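Local coordinates for uncharacterized protein (Bacillus thuringiensis serovar kurstaki, PDB 4XE8), which binds adenine nucleotide as a bacterial actin-like ParM protein and probably polymerises into cytoskeletal filaments that segregate plasmid DNA, at residues S231-D236 / T362-N367; L345-D350 / A379-L384; Y172-V177 / K188-I193; K366-G371 / G389-K394. The protein carries 2 engineered substitutions. All coordinates share one frame; numbering follows the deposited sequence.

Contact 1 of 4, residues S231-D236 / T362-N367; sequences SYAIND and TNADKN
Ser231 and Asp365 meet where the strand 231-237 starts and the turn after helix 337-362 runs into the strand 366-370. From CB, which lies 4.0 Å from Asp365 OD2, the Ser231 side chain places its hydroxyl between its own backbone N and carbonyl carbon (chi1 86°). There OG accepts the backbone N-H of Asp365 at 3.0 Å, with 154° at the hydrogen. The same N-H also makes a weak bond to Ser231 O, and Lys366 N sends that carbonyl a second, long and weak one at 3.5 Å. Parallel pairing is firmer one step on: Ala233 N to Lys366 O is 3.1 Å, nearly straight, and the donor lies in the carbonyl plane. Ala364 CB, 4.5 Å from Ala233 CB, packs beside this bond. On the face carrying Ala233 and Asn367, a water bridges two amides, accepting from Asn235 ND2 and donating to Asn367 OD1 at 2.6 Å; Asn235 OD1 is held by Asn244 and Asn367 ND2 by Gly389. Helix 337-362 covers this face through Phe358 and Trp359. Thr362 OG1 accepts from Ala364 N, forming an ST turn at the end of the helix. With helix 337-362 leading through a short turn into a parallel strand, this joins 231-237, the middle strand of the five-stranded sheet, to its neighbour 366-370 in an actin-like nucleotide-binding domain.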
loop_
_atom_site.group_PDB
_atom_site.type_symbol
_atom_site.label_atom_id
_atom_site.label_comp_id
_atom_site.label_asym_id
_atom_site.label_seq_id
_atom_site.Cartn_x
_atom_site.Cartn_y
_atom_site.Cartn_z
ATOM N N SER A 231 -7.045 -21.506 -12.688
ATOM C CA SER A 231 -7.807 -20.273 -12.806
ATOM C C SER A 231 -8.081 -19.724 -11.412
ATOM O O SER A 231 -8.663 -20.408 -10.571
ATOM C CB SER A 231 -9.119 -20.504 -13.557
ATOM O OG SER A 231 -10.136 -20.945 -12.673
ATOM N N TYR A 232 -7.648 -18.495 -11.164
ATOM C CA TYR A 232 -7.814 -17.896 -9.848
ATOM C C TYR A 232 -8.093 -16.406 -9.946
ATOM O O TYR A 232 -7.721 -15.752 -10.921
ATOM C CB TYR A 232 -6.571 -18.138 -8.985
ATOM C CG TYR A 232 -5.302 -17.536 -9.549
ATOM C CD1 TYR A 232 -4.499 -18.255 -10.427
ATOM C CD2 TYR A 232 -4.906 -16.249 -9.204
ATOM C CE1 TYR A 232 -3.338 -17.710 -10.945
ATOM C CE2 TYR A 232 -3.748 -15.695 -9.719
ATOM C CZ TYR A 232 -2.968 -16.431 -10.588
ATOM O OH TYR A 232 -1.815 -15.883 -11.104
ATOM N N ALA A 233 -8.752 -15.874 -8.924
ATOM C CA ALA A 233 -8.991 -14.445 -8.840
ATOM C C ALA A 233 -8.195 -13.849 -7.688
ATOM O O ALA A 233 -8.143 -14.423 -6.600
ATOM C CB ALA A 233 -10.473 -14.161 -8.670
ATOM N N ILE A 234 -7.558 -12.711 -7.938
ATOM C CA ILE A 234 -6.919 -11.951 -6.874
ATOM C C ILE A 234 -7.768 -10.733 -6.553
ATOM O O ILE A 234 -7.966 -9.865 -7.403
ATOM C CB ILE A 234 -5.499 -11.487 -7.245
ATOM C CG1 ILE A 234 -4.675 -12.643 -7.806
ATOM C CG2 ILE A 234 -4.806 -10.878 -6.031
ATOM C CD1 ILE A 234 -3.259 -12.247 -8.155
ATOM N N ASN A 235 -8.276 -10.676 -5.328
ATOM C CA ASN A 235 -9.085 -9.548 -4.897
ATOM C C ASN A 235 -8.331 -8.681 -3.900
ATOM O O ASN A 235 -8.204 -9.032 -2.729
ATOM C CB ASN A 235 -10.399 -10.036 -4.292
ATOM C CG ASN A 235 -11.188 -10.910 -5.246
ATOM O OD1 ASN A 235 -11.824 -10.418 -6.179
ATOM N ND2 ASN A 235 -11.161 -12.216 -5.010
ATOM N N ASP A 236 -7.822 -7.550 -4.380
ATOM C CA ASP A 236 -7.046 -6.637 -3.549
ATOM C C ASP A 236 -7.967 -5.594 -2.925
ATOM O O ASP A 236 -8.347 -4.622 -3.577
ATOM C CB ASP A 236 -5.951 -5.961 -4.380
ATOM C CG ASP A 236 -4.811 -5.431 -3.529
ATOM O OD1 ASP A 236 -4.990 -5.290 -2.302
ATOM O OD2 ASP A 236 -3.732 -5.155 -4.093
ATOM N N THR A 362 -16.714 -15.134 -12.997
ATOM C CA THR A 362 -15.512 -15.728 -13.568
ATOM C C THR A 362 -15.525 -17.248 -13.434
ATOM O O THR A 362 -14.874 -17.949 -14.206
ATOM C CB THR A 362 -14.240 -15.187 -12.889
ATOM O OG1 THR A 362 -14.203 -15.618 -11.523
ATOM C CG2 THR A 362 -14.212 -13.667 -12.936
ATOM N N ASN A 363 -16.283 -17.737 -12.454
ATOM C CA ASN A 363 -16.249 -19.139 -12.036
ATOM C C ASN A 363 -14.822 -19.646 -11.895
ATOM O O ASN A 363 -14.473 -20.711 -12.399
ATOM C CB ASN A 363 -17.046 -20.018 -13.001
ATOM C CG ASN A 363 -18.319 -20.562 -12.373
ATOM O OD1 ASN A 363 -18.277 -21.504 -11.582
ATOM N ND2 ASN A 363 -19.454 -19.963 -12.715
ATOM N N ALA A 364 -14.005 -18.865 -11.195
ATOM C CA ALA A 364 -12.631 -19.247 -10.899
ATOM C C ALA A 364 -12.613 -20.420 -9.929
ATOM O O ALA A 364 -13.528 -20.581 -9.121
ATOM C CB ALA A 364 -11.859 -18.071 -10.323
ATOM N N ASP A 365 -11.574 -21.242 -10.018
ATOM C CA ASP A 365 -11.433 -22.392 -9.137
ATOM C C ASP A 365 -11.160 -21.949 -7.704
ATOM O O ASP A 365 -11.712 -22.509 -6.758
ATOM C CB ASP A 365 -10.316 -23.308 -9.635
ATOM C CG ASP A 365 -10.499 -23.712 -11.088
ATOM O OD1 ASP A 365 -11.653 -23.708 -11.568
ATOM O OD2 ASP A 365 -9.488 -24.032 -11.749
ATOM N N LYS A 366 -10.308 -20.938 -7.550
ATOM C CA LYS A 366 -9.966 -20.411 -6.232
ATOM C C LYS A 366 -10.034 -18.887 -6.208
ATOM O O LYS A 366 -9.748 -18.228 -7.208
ATOM C CB LYS A 366 -8.572 -20.878 -5.810
ATOM C CG LYS A 366 -8.463 -22.372 -5.531
ATOM C CD LYS A 366 -9.442 -22.802 -4.448
ATOM C CE LYS A 366 -9.119 -24.193 -3.924
ATOM N NZ LYS A 366 -7.950 -24.174 -2.999
ATOM N N ASN A 367 -10.413 -18.331 -5.062
ATOM C CA ASN A 367 -10.502 -16.883 -4.904
ATOM C C ASN A 367 -9.590 -16.378 -3.797
ATOM O O ASN A 367 -9.802 -16.665 -2.619
ATOM C CB ASN A 367 -11.942 -16.462 -4.620
ATOM C CG ASN A 367 -12.884 -16.840 -5.737
ATOM O OD1 ASN A 367 -13.162 -16.036 -6.627
ATOM N ND2 ASN A 367 -13.375 -18.073 -5.706
HETATM O O HOH W 1 -13.796 -13.512 -6.260
#

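Contact 2 of 4, residues L345-D350 / A379-L384; sequences LKYAED and AGLRDL
The backbones of helices 337-362 and 378-381 draw closest at Ala348 and Gly380, whose CA atoms are 5.2 Å apart, with no hydrogen bond between the two segments. Gly380 makes this approach possible: Ala348 CB sits 3.7 Å from Gly380 CA, in the place where a side chain on that residue would have to go. The methyl also meets Leu381, lying 4.2 Å from Leu381 CG. Leu345, one turn earlier, flanks the glycine with a single branch. Its CG stands beside the backbone N (chi1 -65°), and CD2 thereby reaches Gly380 N at 3.8 Å and Ala379 CB at 4.1 Å. Such small-residue packing seats the short helix on the long one beside the nucleotide cleft of this actin-like fold, and Tyr347 lies about 6 Å from the bound ADP by its side chain. On the other flank of Ala348, Tyr347 CE2 approaches Leu381 CD1 at 4.3 Å, while Leu381 CD2 comes within 4.1 Å of Ala348 O. The tyrosine ring also meets Tyr267 and Phe376 edge-to-face, and both Tyr347 and Leu381 touch Leu237 at the end of strand 231-237.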
loop_
_atom_site.group_PDB
_atom_site.type_symbol
_atom_site.label_atom_id
_atom_site.label_comp_id
_atom_site.label_asym_id
_atom_site.label_seq_id
_atom_site.Cartn_x
_atom_site.Cartn_y
_atom_site.Cartn_z
ATOM N N LEU A 345 -18.276 -5.166 10.219
ATOM C CA LEU A 345 -19.095 -6.255 9.696
ATOM C C LEU A 345 -19.888 -5.815 8.468
ATOM O O LEU A 345 -20.093 -6.598 7.543
ATOM C CB LEU A 345 -20.037 -6.782 10.780
ATOM C CG LEU A 345 -19.336 -7.431 11.975
ATOM C CD1 LEU A 345 -20.340 -7.851 13.038
ATOM C CD2 LEU A 345 -18.493 -8.616 11.522
ATOM N N LYS A 346 -20.328 -4.561 8.467
ATOM C CA LYS A 346 -21.003 -3.987 7.309
ATOM C C LYS A 346 -20.084 -4.043 6.091
ATOM O O LYS A 346 -20.514 -4.393 4.992
ATOM C CB LYS A 346 -21.434 -2.547 7.596
ATOM C CG LYS A 346 -22.152 -1.852 6.448
ATOM C CD LYS A 346 -22.805 -0.559 6.926
ATOM C CE LYS A 346 -23.338 0.272 5.769
ATOM N NZ LYS A 346 -22.316 1.222 5.246
ATOM N N TYR A 347 -18.814 -3.710 6.301
ATOM C CA TYR A 347 -17.812 -3.807 5.246
ATOM C C TYR A 347 -17.598 -5.260 4.842
ATOM O O TYR A 347 -17.544 -5.582 3.654
ATOM C CB TYR A 347 -16.488 -3.186 5.696
ATOM C CG TYR A 347 -15.341 -3.424 4.739
ATOM C CD1 TYR A 347 -15.228 -2.692 3.564
ATOM C CD2 TYR A 347 -14.367 -4.377 5.014
ATOM C CE1 TYR A 347 -14.181 -2.905 2.686
ATOM C CE2 TYR A 347 -13.314 -4.597 4.142
ATOM C CZ TYR A 347 -13.227 -3.858 2.980
ATOM O OH TYR A 347 -12.183 -4.071 2.109
ATOM N N ALA A 348 -17.475 -6.129 5.841
ATOM C CA ALA A 348 -17.284 -7.553 5.599
ATOM C C ALA A 348 -18.424 -8.112 4.758
ATOM O O ALA A 348 -18.190 -8.687 3.698
ATOM C CB ALA A 348 -17.171 -8.305 6.915
ATOM N N GLU A 349 -19.653 -7.917 5.229
ATOM C CA GLU A 349 -20.845 -8.391 4.530
ATOM C C GLU A 349 -20.899 -7.892 3.089
ATOM O O GLU A 349 -21.199 -8.654 2.170
ATOM C CB GLU A 349 -22.112 -7.957 5.276
ATOM C CG GLU A 349 -22.306 -8.615 6.637
ATOM C CD GLU A 349 -22.554 -10.108 6.544
ATOM O OE1 GLU A 349 -22.226 -10.828 7.510
ATOM O OE2 GLU A 349 -23.084 -10.562 5.508
ATOM N N ASP A 350 -20.606 -6.609 2.897
ATOM C CA ASP A 350 -20.609 -6.024 1.561
ATOM C C ASP A 350 -19.504 -6.624 0.700
ATOM O O ASP A 350 -19.677 -6.805 -0.503
ATOM C CB ASP A 350 -20.456 -4.504 1.635
ATOM C CG ASP A 350 -21.698 -3.819 2.169
ATOM O OD1 ASP A 350 -22.739 -4.495 2.314
ATOM O OD2 ASP A 350 -21.632 -2.601 2.440
ATOM N N ALA A 379 -12.930 -9.367 11.382
ATOM C CA ALA A 379 -13.973 -9.923 12.240
ATOM C C ALA A 379 -14.999 -10.724 11.447
ATOM O O ALA A 379 -15.476 -11.762 11.903
ATOM C CB ALA A 379 -14.660 -8.813 13.015
ATOM N N GLY A 380 -15.327 -10.238 10.255
ATOM C CA GLY A 380 -16.268 -10.922 9.391
ATOM C C GLY A 380 -15.590 -11.743 8.311
ATOM O O GLY A 380 -16.025 -12.853 8.006
ATOM N N LEU A 381 -14.514 -11.205 7.742
ATOM C CA LEU A 381 -13.867 -11.822 6.585
ATOM C C LEU A 381 -13.018 -13.047 6.925
ATOM O O LEU A 381 -12.571 -13.758 6.025
ATOM C CB LEU A 381 -12.999 -10.795 5.853
ATOM C CG LEU A 381 -13.741 -9.804 4.956
ATOM C CD1 LEU A 381 -12.769 -8.823 4.320
ATOM C CD2 LEU A 381 -14.536 -10.541 3.891
ATOM N N ARG A 382 -12.796 -13.299 8.211
ATOM C CA ARG A 382 -12.034 -14.478 8.611
ATOM C C ARG A 382 -12.838 -15.753 8.366
ATOM O O ARG A 382 -12.290 -16.858 8.391
ATOM C CB ARG A 382 -11.618 -14.393 10.078
ATOM C CG ARG A 382 -12.771 -14.409 11.067
ATOM C CD ARG A 382 -12.251 -14.594 12.481
ATOM N NE ARG A 382 -13.039 -13.857 13.462
ATOM C CZ ARG A 382 -12.659 -13.655 14.720
ATOM N NH1 ARG A 382 -11.500 -14.139 15.149
ATOM N NH2 ARG A 382 -13.437 -12.974 15.549
ATOM N N ASP A 383 -14.138 -15.597 8.123
ATOM C CA ASP A 383 -15.002 -16.724 7.780
ATOM C C ASP A 383 -14.559 -17.377 6.473
ATOM O O ASP A 383 -14.881 -18.535 6.206
ATOM C CB ASP A 383 -16.461 -16.272 7.663
ATOM C CG ASP A 383 -17.024 -15.754 8.974
ATOM O OD1 ASP A 383 -16.445 -16.057 10.039
ATOM O OD2 ASP A 383 -18.052 -15.045 8.936
ATOM N N LEU A 384 -13.819 -16.625 5.663
ATOM C CA LEU A 384 -13.354 -17.104 4.365
ATOM C C LEU A 384 -12.314 -18.212 4.506
ATOM O O LEU A 384 -12.066 -18.963 3.564
ATOM C CB LEU A 384 -12.779 -15.948 3.547
ATOM C CG LEU A 384 -13.724 -15.217 2.589
ATOM C CD1 LEU A 384 -15.080 -14.981 3.226
ATOM C CD2 LEU A 384 -13.107 -13.899 2.145
#

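Contact 3 of 4, residues Y172-V177 / K188-I193; sequences YGEHTV and KIKITI
Different first torsions bring Glu174 and Lys190 together: the glutamate turns CG beside its backbone N (chi1 -58°), whereas the lysine sends CG anti to its own (chi1 177°) and then runs fully extended. The two chains cross at a slant, and Glu174 OE1 ends 3.5 Å from Lys190 NZ in a salt bridge, with Lys190 CE nearer still at 3.2 Å. Glu174 CG also lies beside Thr192 OG1, the two side chains pointing the same way. Behind these residues runs a regular antiparallel pairing. His175 and Ile191 exchange the short bonds of a hydrogen-bonded pair, Ile191 N to His175 O being 2.6 Å; Val177 and Ile189 form the next such pair, while Gly173 N to Ile193 O is weak. This is the beta hairpin of strands 173-179 and 188-197, part of the large mixed sheet that the second strand continues by pairing with 145-151. On its other face, Ile193 CD1 comes within 3.9 Å of His175 NE2, the side chains crossing at about a right angle, and Val177 CG2 meets Ile191 CD1 at 4.1 Å. The imidazole is fixed at both nitrogens, by Ser79 at ND1 and Leu171 O at NE2, and its ring stacks on Phe131 of helix 124-140, which covers this face. At the hairpin's open end Ile193 CG2 lies at the edge of the Tyr172 ring, in its plane, 4.0 Å from Tyr172 CD1.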
loop_
_atom_site.group_PDB
_atom_site.type_symbol
_atom_site.label_atom_id
_atom_site.label_comp_id
_atom_site.label_asym_id
_atom_site.label_seq_id
_atom_site.Cartn_x
_atom_site.Cartn_y
_atom_site.Cartn_z
ATOM N N TYR A 172 12.629 5.873 -16.401
ATOM C CA TYR A 172 14.036 5.672 -16.730
ATOM C C TYR A 172 14.840 6.958 -16.589
ATOM O O TYR A 172 14.345 8.050 -16.868
ATOM C CB TYR A 172 14.184 5.118 -18.149
ATOM C CG TYR A 172 13.688 3.699 -18.312
ATOM C CD1 TYR A 172 13.522 2.869 -17.211
ATOM C CD2 TYR A 172 13.392 3.187 -19.568
ATOM C CE1 TYR A 172 13.071 1.571 -17.356
ATOM C CE2 TYR A 172 12.941 1.889 -19.723
ATOM C CZ TYR A 172 12.783 1.087 -18.613
ATOM O OH TYR A 172 12.333 -0.205 -18.763
ATOM N N GLY A 173 16.086 6.816 -16.155
ATOM C CA GLY A 173 16.964 7.955 -15.977
ATOM C C GLY A 173 17.582 7.992 -14.595
ATOM O O GLY A 173 17.508 7.022 -13.840
ATOM N N GLU A 174 18.197 9.120 -14.260
ATOM C CA GLU A 174 18.848 9.276 -12.970
ATOM C C GLU A 174 18.139 10.335 -12.140
ATOM O O GLU A 174 17.934 11.459 -12.595
ATOM C CB GLU A 174 20.323 9.627 -13.163
ATOM C CG GLU A 174 21.083 8.581 -13.966
ATOM C CD GLU A 174 22.588 8.734 -13.868
ATOM O OE1 GLU A 174 23.051 9.784 -13.372
ATOM O OE2 GLU A 174 23.307 7.800 -14.286
ATOM N N HIS A 175 17.756 9.960 -10.925
ATOM C CA HIS A 175 17.003 10.848 -10.049
ATOM C C HIS A 175 17.727 11.052 -8.725
ATOM O O HIS A 175 18.073 10.089 -8.041
ATOM C CB HIS A 175 15.602 10.287 -9.798
ATOM C CG HIS A 175 15.026 9.557 -10.970
ATOM N ND1 HIS A 175 14.436 10.204 -12.035
ATOM C CD2 HIS A 175 14.952 8.233 -11.248
ATOM C CE1 HIS A 175 14.023 9.311 -12.917
ATOM N NE2 HIS A 175 14.324 8.107 -12.462
ATOM N N THR A 176 17.953 12.310 -8.368
ATOM C CA THR A 176 18.616 12.637 -7.115
ATOM C C THR A 176 17.615 13.187 -6.109
ATOM O O THR A 176 16.860 14.110 -6.413
ATOM C CB THR A 176 19.748 13.663 -7.323
ATOM O OG1 THR A 176 20.748 13.104 -8.183
ATOM C CG2 THR A 176 20.384 14.032 -5.992
ATOM N N VAL A 177 17.605 12.605 -4.915
ATOM C CA VAL A 177 16.731 13.065 -3.843
ATOM C C VAL A 177 17.557 13.529 -2.653
ATOM O O VAL A 177 18.325 12.756 -2.079
ATOM C CB VAL A 177 15.759 11.963 -3.382
ATOM C CG1 VAL A 177 14.890 12.470 -2.242
ATOM C CG2 VAL A 177 14.900 11.491 -4.543
ATOM N N LYS A 188 22.102 12.732 0.471
ATOM C CA LYS A 188 21.836 12.856 -0.954
ATOM C C LYS A 188 21.891 11.487 -1.624
ATOM O O LYS A 188 22.932 10.831 -1.636
ATOM C CB LYS A 188 22.839 13.819 -1.592
ATOM C CG LYS A 188 22.767 13.917 -3.103
ATOM C CD LYS A 188 23.491 15.165 -3.587
ATOM C CE LYS A 188 24.900 15.246 -3.019
ATOM N NZ LYS A 188 25.514 16.587 -3.232
ATOM N N ILE A 189 20.759 11.061 -2.173
ATOM C CA ILE A 189 20.653 9.734 -2.769
ATOM C C ILE A 189 20.461 9.809 -4.277
ATOM O O ILE A 189 19.572 10.504 -4.766
ATOM C CB ILE A 189 19.498 8.938 -2.146
ATOM C CG1 ILE A 189 19.845 8.576 -0.703
ATOM C CG2 ILE A 189 19.226 7.673 -2.946
ATOM C CD1 ILE A 189 18.703 8.717 0.254
ATOM N N LYS A 190 21.310 9.093 -5.008
ATOM C CA LYS A 190 21.267 9.088 -6.465
ATOM C C LYS A 190 20.635 7.792 -6.979
ATOM O O LYS A 190 21.239 6.724 -6.914
ATOM C CB LYS A 190 22.676 9.276 -7.039
ATOM C CG LYS A 190 22.733 9.220 -8.551
ATOM C CD LYS A 190 24.165 9.287 -9.048
ATOM C CE LYS A 190 24.255 8.979 -10.540
ATOM N NZ LYS A 190 25.616 9.270 -11.091
ATOM N N ILE A 191 19.408 7.900 -7.482
ATOM C CA ILE A 191 18.647 6.744 -7.948
ATOM C C ILE A 191 18.812 6.521 -9.449
ATOM O O ILE A 191 18.640 7.446 -10.243
ATOM C CB ILE A 191 17.148 6.911 -7.625
ATOM C CG1 ILE A 191 16.950 7.114 -6.121
ATOM C CG2 ILE A 191 16.354 5.713 -8.117
ATOM C CD1 ILE A 191 15.577 7.652 -5.751
ATOM N N THR A 192 19.148 5.294 -9.837
ATOM C CA THR A 192 19.291 4.953 -11.249
ATOM C C THR A 192 18.352 3.818 -11.647
ATOM O O THR A 192 18.440 2.712 -11.116
ATOM C CB THR A 192 20.736 4.545 -11.591
ATOM O OG1 THR A 192 21.615 5.655 -11.369
ATOM C CG2 THR A 192 20.834 4.112 -13.044
ATOM N N ILE A 193 17.455 4.100 -12.585
ATOM C CA ILE A 193 16.522 3.094 -13.075
ATOM C C ILE A 193 16.793 2.764 -14.540
ATOM O O ILE A 193 16.460 3.542 -15.434
ATOM C CB ILE A 193 15.059 3.553 -12.919
ATOM C CG1 ILE A 193 14.792 4.007 -11.480
ATOM C CG2 ILE A 193 14.105 2.437 -13.315
ATOM C CD1 ILE A 193 13.373 4.476 -11.239
#

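Contact 4 of 4, residues K366-G371 / G389-K394; sequences KNIVVG and GFILPK
The parallel pairing of 366-370 with the short strand 390-391 forms one border of the five-stranded sheet, and the first of these strands leads into the nucleotide site. At its start, Gly389 O is gripped by two donors of one residue: Asn367 N at 2.5 Å, a length too short to be taken literally, and Asn367 ND2 at 2.9 Å, reaching it from opposite faces of the carbonyl plane. The oxygen lies almost in the plane of the Asn367 amide, only 6° out, which fixes how that group is turned. Asn367 O then accepts from Ile391 N at 2.7 Å, and Ile391 O from Val369 N, giving the alternating bonds of parallel strands. Because strand 366-370 also pairs with 231-237 on its other side, its two borders are both occupied, and at its end Gly371 touches the bound ADP in this actin-like fold. Side chains part by face. Ile368 and Ile391 lie side by side, CG1 to CB 4.0 Å, and the Lys366 chain, bent at chi2 and chi4, crosses the Ile391 side chain at about a right angle, Lys366 CB being 4.1 Å from Ile391 CD1. On the face of Asn367 and Phe390, Val369 CG2 meets the Phe390 ring at its edge, 4.1 Å from CD1; Trp359 of helix 337-362 also meets this ring edge-to-face. Further on, Leu392 CD2 packs 3.7 Å from Val369 CB, and Pro393 CD lies 3.2 Å from Val369 O.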
loop_
_atom_site.group_PDB
_atom_site.type_symbol
_atom_site.label_atom_id
_atom_site.label_comp_id
_atom_site.label_asym_id
_atom_site.label_seq_id
_atom_site.Cartn_x
_atom_site.Cartn_y
_atom_site.Cartn_z
ATOM N N LYS A 366 -10.308 -20.938 -7.550
ATOM C CA LYS A 366 -9.966 -20.411 -6.232
ATOM C C LYS A 366 -10.034 -18.887 -6.208
ATOM O O LYS A 366 -9.748 -18.228 -7.208
ATOM C CB LYS A 366 -8.572 -20.878 -5.810
ATOM C CG LYS A 366 -8.463 -22.372 -5.531
ATOM C CD LYS A 366 -9.442 -22.802 -4.448
ATOM C CE LYS A 366 -9.119 -24.193 -3.924
ATOM N NZ LYS A 366 -7.950 -24.174 -2.999
ATOM N N ASN A 367 -10.413 -18.331 -5.062
ATOM C CA ASN A 367 -10.502 -16.883 -4.904
ATOM C C ASN A 367 -9.590 -16.378 -3.797
ATOM O O ASN A 367 -9.802 -16.665 -2.619
ATOM C CB ASN A 367 -11.942 -16.462 -4.620
ATOM C CG ASN A 367 -12.884 -16.840 -5.737
ATOM O OD1 ASN A 367 -13.162 -16.036 -6.627
ATOM N ND2 ASN A 367 -13.375 -18.073 -5.706
ATOM N N ILE A 368 -8.574 -15.618 -4.184
ATOM C CA ILE A 368 -7.598 -15.107 -3.235
ATOM C C ILE A 368 -7.947 -13.681 -2.837
ATOM O O ILE A 368 -8.164 -12.823 -3.692
ATOM C CB ILE A 368 -6.181 -15.165 -3.818
ATOM C CG1 ILE A 368 -5.885 -16.588 -4.299
ATOM C CG2 ILE A 368 -5.159 -14.720 -2.789
ATOM C CD1 ILE A 368 -4.584 -16.731 -5.029
ATOM N N VAL A 369 -8.012 -13.438 -1.531
ATOM C CA VAL A 369 -8.424 -12.142 -1.009
ATOM C C VAL A 369 -7.295 -11.500 -0.207
ATOM O O VAL A 369 -6.837 -12.054 0.793
ATOM C CB VAL A 369 -9.679 -12.267 -0.125
ATOM C CG1 VAL A 369 -10.204 -10.893 0.253
ATOM C CG2 VAL A 369 -10.754 -13.069 -0.846
ATOM N N VAL A 370 -6.843 -10.335 -0.660
ATOM C CA VAL A 370 -5.709 -9.659 -0.040
ATOM C C VAL A 370 -6.002 -8.181 0.197
ATOM O O VAL A 370 -7.118 -7.714 -0.038
ATOM C CB VAL A 370 -4.440 -9.792 -0.904
ATOM C CG1 VAL A 370 -4.092 -11.260 -1.114
ATOM C CG2 VAL A 370 -4.634 -9.095 -2.241
ATOM N N GLY A 371 -4.995 -7.448 0.662
ATOM C CA GLY A 371 -5.140 -6.029 0.921
ATOM C C GLY A 371 -5.445 -5.742 2.378
ATOM O O GLY A 371 -5.700 -6.657 3.161
ATOM N N GLY A 389 -12.469 -22.611 -1.833
ATOM C CA GLY A 389 -12.630 -21.725 -2.969
ATOM C C GLY A 389 -12.171 -20.321 -2.632
ATOM O O GLY A 389 -12.016 -19.478 -3.516
ATOM N N PHE A 390 -11.961 -20.069 -1.344
ATOM C CA PHE A 390 -11.408 -18.801 -0.887
ATOM C C PHE A 390 -10.055 -19.013 -0.219
ATOM O O PHE A 390 -9.881 -19.942 0.569
ATOM C CB PHE A 390 -12.366 -18.103 0.078
ATOM C CG PHE A 390 -13.529 -17.439 -0.598
ATOM C CD1 PHE A 390 -13.404 -16.163 -1.123
ATOM C CD2 PHE A 390 -14.749 -18.086 -0.705
ATOM C CE1 PHE A 390 -14.472 -15.545 -1.745
ATOM C CE2 PHE A 390 -15.822 -17.475 -1.327
ATOM C CZ PHE A 390 -15.683 -16.202 -1.847
ATOM N N ILE A 391 -9.096 -18.151 -0.539
ATOM C CA ILE A 391 -7.766 -18.246 0.045
ATOM C C ILE A 391 -7.328 -16.924 0.661
ATOM O O ILE A 391 -7.097 -15.947 -0.049
ATOM C CB ILE A 391 -6.710 -18.674 -0.995
ATOM C CG1 ILE A 391 -7.069 -20.030 -1.606
ATOM C CG2 ILE A 391 -5.327 -18.723 -0.359
ATOM C CD1 ILE A 391 -6.072 -20.515 -2.640
ATOM N N LEU A 392 -7.223 -16.897 1.984
ATOM C CA LEU A 392 -6.611 -15.766 2.664
ATOM C C LEU A 392 -5.121 -16.027 2.800
ATOM O O LEU A 392 -4.704 -17.178 2.916
ATOM C CB LEU A 392 -7.242 -15.536 4.039
ATOM C CG LEU A 392 -8.720 -15.146 4.049
ATOM C CD1 LEU A 392 -9.137 -14.620 5.414
ATOM C CD2 LEU A 392 -8.998 -14.119 2.966
ATOM N N PRO A 393 -4.307 -14.962 2.772
ATOM C CA PRO A 393 -2.879 -15.189 2.984
ATOM C C PRO A 393 -2.634 -15.744 4.379
ATOM O O PRO A 393 -3.289 -15.330 5.343
ATOM C CB PRO A 393 -2.266 -13.796 2.810
ATOM C CG PRO A 393 -3.385 -12.853 3.101
ATOM C CD PRO A 393 -4.625 -13.534 2.602
ATOM N N LYS A 394 -1.713 -16.694 4.468
ATOM C CA LYS A 394 -1.454 -17.402 5.713
ATOM C C LYS A 394 -0.743 -16.509 6.717
ATOM O O LYS A 394 -1.122 -16.447 7.889
ATOM C CB LYS A 394 -0.648 -18.661 5.424
ATOM C CG LYS A 394 -1.410 -19.647 4.556
ATOM C CD LYS A 394 -2.730 -20.025 5.217
ATOM C CE LYS A 394 -3.528 -21.011 4.377
ATOM N NZ LYS A 394 -4.648 -21.589 5.170
#

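In the fold
Contacts 1 and 4 are two borders of one strand: 366-370 pairs with 231-237 in the first and with 390-391 in the second, and Lys366 and Asn367 belong to both. Contact 2 lies close by, its Leu384 packing on Val369 and Phe390 of contact 4, and helix 337-362 links it through the chain to the sheet. Contacts 2 and 4 are buried, contacts 1 and 3 only partly. Chemistry follows: contact 2 is purely apolar, contact 4 combines backbone bonds and one asparagine amide bond with apolar side chains, contact 1 adds a hydroxyl and a water, and contact 3 carries a salt bridge. Contact 3 stands apart in a different sheet, its centre about 38 Å from that of contact 1.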